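Local structure of Lin1840 protein (Listeria innocua serovar 6a, 4ZOC) at residues F292-A296 with K319-L325; G297-E301 with A328-M332; I244-M248 with V277-T282. The protein probably hydrolyses terminal, non-reducing beta-D-glucosyl residues with release of beta-D-glucose, as a glycoside hydrolase family 3 beta-glucosidase involved in beta-1,2-glucan metabolism. The protein carries 2 engineered substitutions. One frame throughout, in Å; residues are numbered along the deposited sequence.

Interaction 1 (F292-A296 with K319-L325); sequences FSMEA and KLSENLL
The OE2 atom of Glu295 faces the carbonyl of Lys319 across one water; the water donates to Lys319 O at 2.7 Å, but its link to Glu295 OE2 is modelled too short and stays doubtful. Gln291 NE2 also reaches OE2, and OE1 is salt-bridged to Lys250, so the carboxylate is gripped at both oxygens. Its stem does apolar work: Glu295 CG lies 3.9 Å from Leu320 CD2, the two side chains crossing at a slant. Met294 is deposited in two conformers, and its contacts hold for the one described, being doubtful for the other. Here Met294 CG, anti to the backbone N (chi1 -170°), comes within 4.0 Å of Leu324 CB. Met294 and Leu324 run alongside in opposing senses, while Leu320 lies across Met294 at about a right angle. Farther out, Met294 SD sits 4.1 Å from Leu325 CB. Ser321 N-caps the second helix, Ser321 OG accepting from Asn323 N at 3.0 Å. The contact joins the end of helix 286-295 to the start of helix 322-338; helix 306-316 adds Tyr307 and Leu311, helix 15-21 backs Leu325, and Arg254 of helix 250-260 binds the carbonyls of Met294 and Glu295.

Interaction 2 (G297-E301 with A328-M332); sequences GVDLE and AVLRM
Asp299 lays its carboxylate along the edge of the Arg331 guanidinium, which grips it side-on with two nitrogens, one to each oxygen. Arg331 NH1 donates to the syn lone pair of Asp299 OD1 at 2.8 Å, and Arg331 NE donates to Asp299 OD2 at 3.0 Å. The second bond is nearly straight (168°) but meets OD2 on the syn side from somewhat above the carboxylate plane. Both oxygens stay close to the guanidinium plane, although the two flat groups are turned 35° apart. A bend at chi3 (-71°) brings the arginine head back to the aspartate. Asp299 OD1 is also pressed against the methyl of Ala328, 3.2 Å from Ala328 CB. Beside this polar pair, Leu300 CD2 touches Met332 SD at 3.9 Å, the side chains crossing at about a right angle. Gly297, with positive phi, ends the preceding helix in a Schellman motif and starts the loop that leads to Asp299. OD2 has further partners in Arg258 NH2 and the backbone N of Leu267. Two arginines round one buried carboxylate should stabilise its negative charge and lower its pKa, whereas the carbonyl oxygen of Asp299 is buried with no polar partner in the model.

Interaction 3 (I244-M248 with V277-T282); sequences IPATM and VINHGT
Two neighbouring beta-to-alpha loops of the family 3 TIM barrel meet here: the one after strand 233-236, with its small hairpin of strands 240-241 and 244-245, and the one after strand 266-268. Pro245, at the end of the hairpin, lies over one face of the His280 imidazole. Pro245 CG is 3.6 Å from the centroid of the His280 ring and 25° off the ring normal, which satisfies the geometry of a CH-pi contact. The bond from His280 NE2 to the carbonyl of Phe238 helps hold the ring's rotation. Next to it, the CD corner of the Pro245 ring meets the Thr282 hydroxyl, with Pro245 CD 3.3 Å from Thr282 OG1. Thr282 OG1 also lies 3.2 Å from Met248 SD and makes a weak bond to Val277 O. Met248 holds CG between its backbone N and carbonyl carbon (chi1 61°), which carries the sulfur across Val277 at a slant, Met248 SD 3.9 Å from Val277 CB. Val277 CG1 packs 3.9 Å from Pro245 CB. The second loop holds its own shape through a type I turn from Ile278 to Gly281 and through Thr282 N, which donates to Val277 O at 3.2 Å. Its outer side meets the second subunit, where Ser654 of that subunit bonds to the carbonyl of His280. Loops at this end of the strands carry the active site in TIM barrels; consistent with that, the Thr247 side chain is about 12 Å from a bound glucose, and the second loop also contains the pocket residue Trp271.

How the interactions relate
From the N terminus, interaction 3 comes first: it closes a loop of 28 residues that contains helix 250-260 and strand 266-268, ending before the others open. Interactions 1 and 2 then cross: 292-296 pairs with the start of helix 322-338 and the loop before it, and 297-301, directly following, with a later turn of that helix. Interaction 1 encloses strand 301-302 and helix 306-316; interaction 2 starts at the strand's beginning and encloses helix 306-316 and the first turns of helix 322-338. Ser293 O lies 3.2 Å from Val298 N, probably a hydrogen bond, and Phe292 packs on Met248 and Thr282 of interaction 3. Together they tie consecutive loops and outer helices late in the barrel.

Interaction 1 (F292-A296 with K319-L325)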
# COMPACT_ATOMS: atom_id res chain seq x y z
N PHE A 292 -14.21 11.99 23.98
CA PHE A 292 -13.16 11.00 23.63
C PHE A 292 -11.81 11.71 23.40
O PHE A 292 -10.79 11.23 23.79
CB PHE A 292 -13.59 10.18 22.40
CG PHE A 292 -14.92 9.49 22.54
CD1 PHE A 292 -15.40 9.11 23.80
CD2 PHE A 292 -15.65 9.15 21.43
CE1 PHE A 292 -16.62 8.45 23.89
CE2 PHE A 292 -16.86 8.45 21.52
CZ PHE A 292 -17.32 8.13 22.76
N SER A 293 -11.85 12.93 22.85
CA SER A 293 -10.62 13.70 22.67
C SER A 293 -10.01 14.11 23.98
O SER A 293 -8.84 14.01 24.14
CB SER A 293 -10.83 14.90 21.72
OG SER A 293 -11.20 14.40 20.43
N MET A 294 -10.82 14.55 24.95
CA MET A 294 -10.23 14.89 26.25
C MET A 294 -9.73 13.63 27.01
O MET A 294 -8.69 13.67 27.66
CB MET A 294 -11.16 15.73 27.13
CG MET A 294 -10.42 16.25 28.34
SD MET A 294 -10.92 17.89 28.86
CE MET A 294 -9.82 18.87 27.86
N GLU A 295 -10.46 12.53 26.90
CA GLU A 295 -9.99 11.30 27.47
C GLU A 295 -8.62 10.92 26.92
O GLU A 295 -7.76 10.37 27.62
CB GLU A 295 -11.00 10.21 27.21
CG GLU A 295 -12.20 10.27 28.16
CD GLU A 295 -13.32 9.32 27.81
OE1 GLU A 295 -13.21 8.70 26.74
OE2 GLU A 295 -14.28 9.16 28.64
N ALA A 296 -8.42 11.19 25.62
CA ALA A 296 -7.15 10.86 24.95
C ALA A 296 -6.10 11.92 25.21
O ALA A 296 -4.95 11.81 24.75
CB ALA A 296 -7.38 10.69 23.44
N LYS A 319 -19.91 12.66 33.10
CA LYS A 319 -19.37 11.78 32.05
C LYS A 319 -17.86 11.93 31.85
O LYS A 319 -17.20 11.06 31.28
CB LYS A 319 -20.11 12.01 30.76
CG LYS A 319 -21.63 11.76 30.86
CD LYS A 319 -22.31 12.00 29.53
CE LYS A 319 -23.76 11.51 29.53
NZ LYS A 319 -24.70 12.46 30.23
N LEU A 320 -17.29 13.04 32.33
CA LEU A 320 -15.86 13.38 32.19
C LEU A 320 -15.44 14.03 33.47
O LEU A 320 -16.12 14.93 33.93
CB LEU A 320 -15.74 14.42 31.08
CG LEU A 320 -14.79 14.45 29.87
CD1 LEU A 320 -14.37 15.88 29.61
CD2 LEU A 320 -13.63 13.49 29.93
N SER A 321 -14.32 13.64 34.01
CA SER A 321 -13.74 14.27 35.21
C SER A 321 -13.24 15.65 34.91
O SER A 321 -12.49 15.86 33.96
CB SER A 321 -12.57 13.45 35.69
OG SER A 321 -11.99 13.96 36.89
N GLU A 322 -13.61 16.60 35.75
CA GLU A 322 -12.96 17.91 35.74
C GLU A 322 -11.43 17.82 35.88
O GLU A 322 -10.72 18.73 35.46
CB GLU A 322 -13.60 18.82 36.80
CG GLU A 322 -13.33 20.30 36.55
CD GLU A 322 -14.12 21.21 37.44
OE1 GLU A 322 -15.01 20.73 38.15
OE2 GLU A 322 -13.89 22.43 37.39
N ASN A 323 -10.90 16.77 36.49
CA ASN A 323 -9.46 16.69 36.67
C ASN A 323 -8.74 16.59 35.34
O ASN A 323 -7.63 17.06 35.21
CB ASN A 323 -9.05 15.44 37.45
CG ASN A 323 -9.59 15.46 38.86
OD1 ASN A 323 -9.71 16.53 39.48
ND2 ASN A 323 -10.01 14.32 39.33
N LEU A 324 -9.33 15.94 34.35
CA LEU A 324 -8.67 15.92 33.03
C LEU A 324 -8.61 17.32 32.45
O LEU A 324 -7.62 17.69 31.80
CB LEU A 324 -9.42 15.01 32.06
CG LEU A 324 -9.43 13.53 32.45
CD1 LEU A 324 -10.23 12.75 31.42
CD2 LEU A 324 -8.04 12.93 32.66
N LEU A 325 -9.70 18.07 32.58
CA LEU A 325 -9.66 19.48 32.16
C LEU A 325 -8.59 20.29 32.87
O LEU A 325 -7.84 21.03 32.22
CB LEU A 325 -11.03 20.14 32.27
CG LEU A 325 -11.09 21.63 31.98
CD1 LEU A 325 -10.72 21.87 30.52
CD2 LEU A 325 -12.53 22.12 32.28
O HOH W 1 -14.63 10.20 30.82

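Interaction 2 (G297-E301 with A328-M332)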
# COMPACT_ATOMS: atom_id res chain seq x y z
N GLY A 297 -6.42 13.00 25.94
CA GLY A 297 -5.37 13.94 26.32
C GLY A 297 -5.01 15.11 25.39
O GLY A 297 -3.90 15.70 25.48
N VAL A 298 -5.93 15.40 24.51
CA VAL A 298 -5.81 16.52 23.58
C VAL A 298 -6.13 17.76 24.42
O VAL A 298 -7.21 17.86 24.97
CB VAL A 298 -6.78 16.42 22.38
CG1 VAL A 298 -6.71 17.68 21.55
CG2 VAL A 298 -6.44 15.22 21.50
N ASP A 299 -5.18 18.67 24.50
CA ASP A 299 -5.29 19.86 25.33
C ASP A 299 -5.90 21.05 24.67
O ASP A 299 -6.37 21.96 25.35
CB ASP A 299 -3.95 20.24 25.87
CG ASP A 299 -3.32 19.10 26.66
OD1 ASP A 299 -4.06 18.40 27.41
OD2 ASP A 299 -2.08 18.98 26.59
N LEU A 300 -5.82 21.09 23.33
CA LEU A 300 -6.09 22.36 22.59
C LEU A 300 -6.71 22.02 21.27
O LEU A 300 -6.07 21.33 20.46
CB LEU A 300 -4.75 23.12 22.43
CG LEU A 300 -4.81 24.51 21.79
CD1 LEU A 300 -5.86 25.45 22.45
CD2 LEU A 300 -3.40 25.11 21.69
N GLU A 301 -7.95 22.47 21.08
CA GLU A 301 -8.77 22.20 19.92
C GLU A 301 -8.58 23.30 18.90
O GLU A 301 -8.90 24.47 19.16
CB GLU A 301 -10.23 22.07 20.31
CG GLU A 301 -11.15 21.79 19.11
CD GLU A 301 -12.50 21.36 19.47
OE1 GLU A 301 -12.83 21.44 20.67
OE2 GLU A 301 -13.26 20.99 18.53
N ALA A 328 -5.18 19.58 31.37
CA ALA A 328 -4.98 20.23 30.11
C ALA A 328 -4.70 21.74 30.32
O ALA A 328 -3.77 22.31 29.75
CB ALA A 328 -6.20 20.06 29.20
N VAL A 329 -5.48 22.36 31.19
CA VAL A 329 -5.26 23.77 31.49
C VAL A 329 -3.84 24.01 32.07
O VAL A 329 -3.14 24.94 31.65
CB VAL A 329 -6.39 24.33 32.40
CG1 VAL A 329 -6.03 25.72 32.90
CG2 VAL A 329 -7.72 24.33 31.69
N LEU A 330 -3.41 23.20 33.03
CA LEU A 330 -2.11 23.31 33.62
C LEU A 330 -1.04 23.16 32.53
O LEU A 330 -0.07 23.90 32.51
CB LEU A 330 -1.88 22.27 34.69
CG LEU A 330 -0.52 22.35 35.39
CD1 LEU A 330 -0.19 23.73 35.96
CD2 LEU A 330 -0.48 21.29 36.48
N ARG A 331 -1.20 22.20 31.62
CA ARG A 331 -0.23 22.15 30.52
C ARG A 331 -0.14 23.45 29.64
O ARG A 331 0.99 23.93 29.30
CB ARG A 331 -0.44 20.87 29.70
CG ARG A 331 -0.05 19.62 30.48
CD ARG A 331 -0.01 18.32 29.63
NE ARG A 331 -1.32 17.87 29.25
CZ ARG A 331 -2.08 16.98 29.90
NH1 ARG A 331 -3.27 16.63 29.43
NH2 ARG A 331 -1.62 16.41 31.01
N MET A 332 -1.28 24.03 29.34
CA MET A 332 -1.38 25.29 28.57
C MET A 332 -0.65 26.41 29.34
O MET A 332 0.14 27.17 28.81
CB MET A 332 -2.85 25.62 28.29
CG MET A 332 -3.51 24.84 27.13
SD MET A 332 -2.75 25.33 25.54
CE MET A 332 -3.52 26.96 25.35

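Interaction 3 (I244-M248 with V277-T282)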
# COMPACT_ATOMS: atom_id res chain seq x y z
N ILE A 244 -8.50 3.69 14.84
CA ILE A 244 -8.97 4.81 15.69
C ILE A 244 -8.30 6.08 15.31
O ILE A 244 -7.07 6.18 15.36
CB ILE A 244 -8.81 4.53 17.18
CG1 ILE A 244 -9.45 3.20 17.49
CG2 ILE A 244 -9.37 5.63 18.05
CD1 ILE A 244 -9.14 2.75 18.93
N PRO A 245 -9.12 7.11 14.95
CA PRO A 245 -8.52 8.41 14.63
C PRO A 245 -7.50 8.85 15.67
O PRO A 245 -7.80 8.82 16.88
CB PRO A 245 -9.73 9.34 14.60
CG PRO A 245 -10.80 8.46 14.14
CD PRO A 245 -10.58 7.18 14.91
N ALA A 246 -6.31 9.27 15.23
CA ALA A 246 -5.24 9.57 16.18
C ALA A 246 -5.70 10.51 17.31
O ALA A 246 -5.30 10.37 18.49
CB ALA A 246 -4.04 10.18 15.44
N THR A 247 -6.54 11.49 16.97
CA THR A 247 -6.92 12.57 17.91
C THR A 247 -7.65 12.01 19.13
O THR A 247 -7.47 12.54 20.25
CB THR A 247 -7.79 13.63 17.16
OG1 THR A 247 -6.95 14.13 16.09
CG2 THR A 247 -8.28 14.77 18.07
N MET A 248 -8.42 10.95 18.93
CA MET A 248 -9.10 10.30 20.09
C MET A 248 -8.56 8.92 20.40
O MET A 248 -9.27 8.09 21.01
CB MET A 248 -10.63 10.24 19.86
CG MET A 248 -11.11 9.45 18.66
SD MET A 248 -12.87 9.09 18.62
CE MET A 248 -12.92 7.63 19.69
N VAL A 277 -13.45 13.54 14.07
CA VAL A 277 -13.57 12.14 14.53
C VAL A 277 -15.03 11.68 14.29
O VAL A 277 -15.32 10.44 14.13
CB VAL A 277 -13.04 11.88 15.96
CG1 VAL A 277 -11.65 12.39 16.16
CG2 VAL A 277 -13.92 12.46 17.05
N ILE A 278 -15.95 12.64 14.26
CA ILE A 278 -17.33 12.35 13.82
C ILE A 278 -17.41 11.78 12.37
O ILE A 278 -18.11 10.79 12.10
CB ILE A 278 -18.25 13.60 14.00
CG1 ILE A 278 -18.23 14.05 15.47
CG2 ILE A 278 -19.66 13.20 13.61
CD1 ILE A 278 -18.80 15.45 15.63
N ASN A 279 -16.76 12.47 11.44
CA ASN A 279 -16.74 12.03 10.08
C ASN A 279 -16.14 10.62 9.91
O ASN A 279 -16.60 9.86 9.07
CB ASN A 279 -16.00 13.00 9.18
CG ASN A 279 -16.70 14.32 9.05
OD1 ASN A 279 -17.94 14.41 9.13
ND2 ASN A 279 -15.94 15.36 8.70
N HIS A 280 -15.07 10.33 10.66
CA HIS A 280 -14.45 9.02 10.71
C HIS A 280 -15.42 7.96 11.25
O HIS A 280 -15.16 6.74 11.10
CB HIS A 280 -13.23 9.05 11.67
CG HIS A 280 -11.94 9.61 11.15
ND1 HIS A 280 -11.15 8.90 10.28
CD2 HIS A 280 -11.22 10.70 11.54
CE1 HIS A 280 -10.01 9.56 10.11
NE2 HIS A 280 -10.02 10.66 10.87
N GLY A 281 -16.46 8.34 11.95
CA GLY A 281 -17.43 7.36 12.47
C GLY A 281 -17.07 6.71 13.76
O GLY A 281 -17.46 5.53 14.02
N THR A 282 -16.27 7.44 14.57
CA THR A 282 -15.90 6.95 15.89
C THR A 282 -16.44 7.90 17.03
O THR A 282 -16.09 7.73 18.19
CB THR A 282 -14.39 6.72 16.01
OG1 THR A 282 -13.69 7.97 15.72
CG2 THR A 282 -13.91 5.62 15.03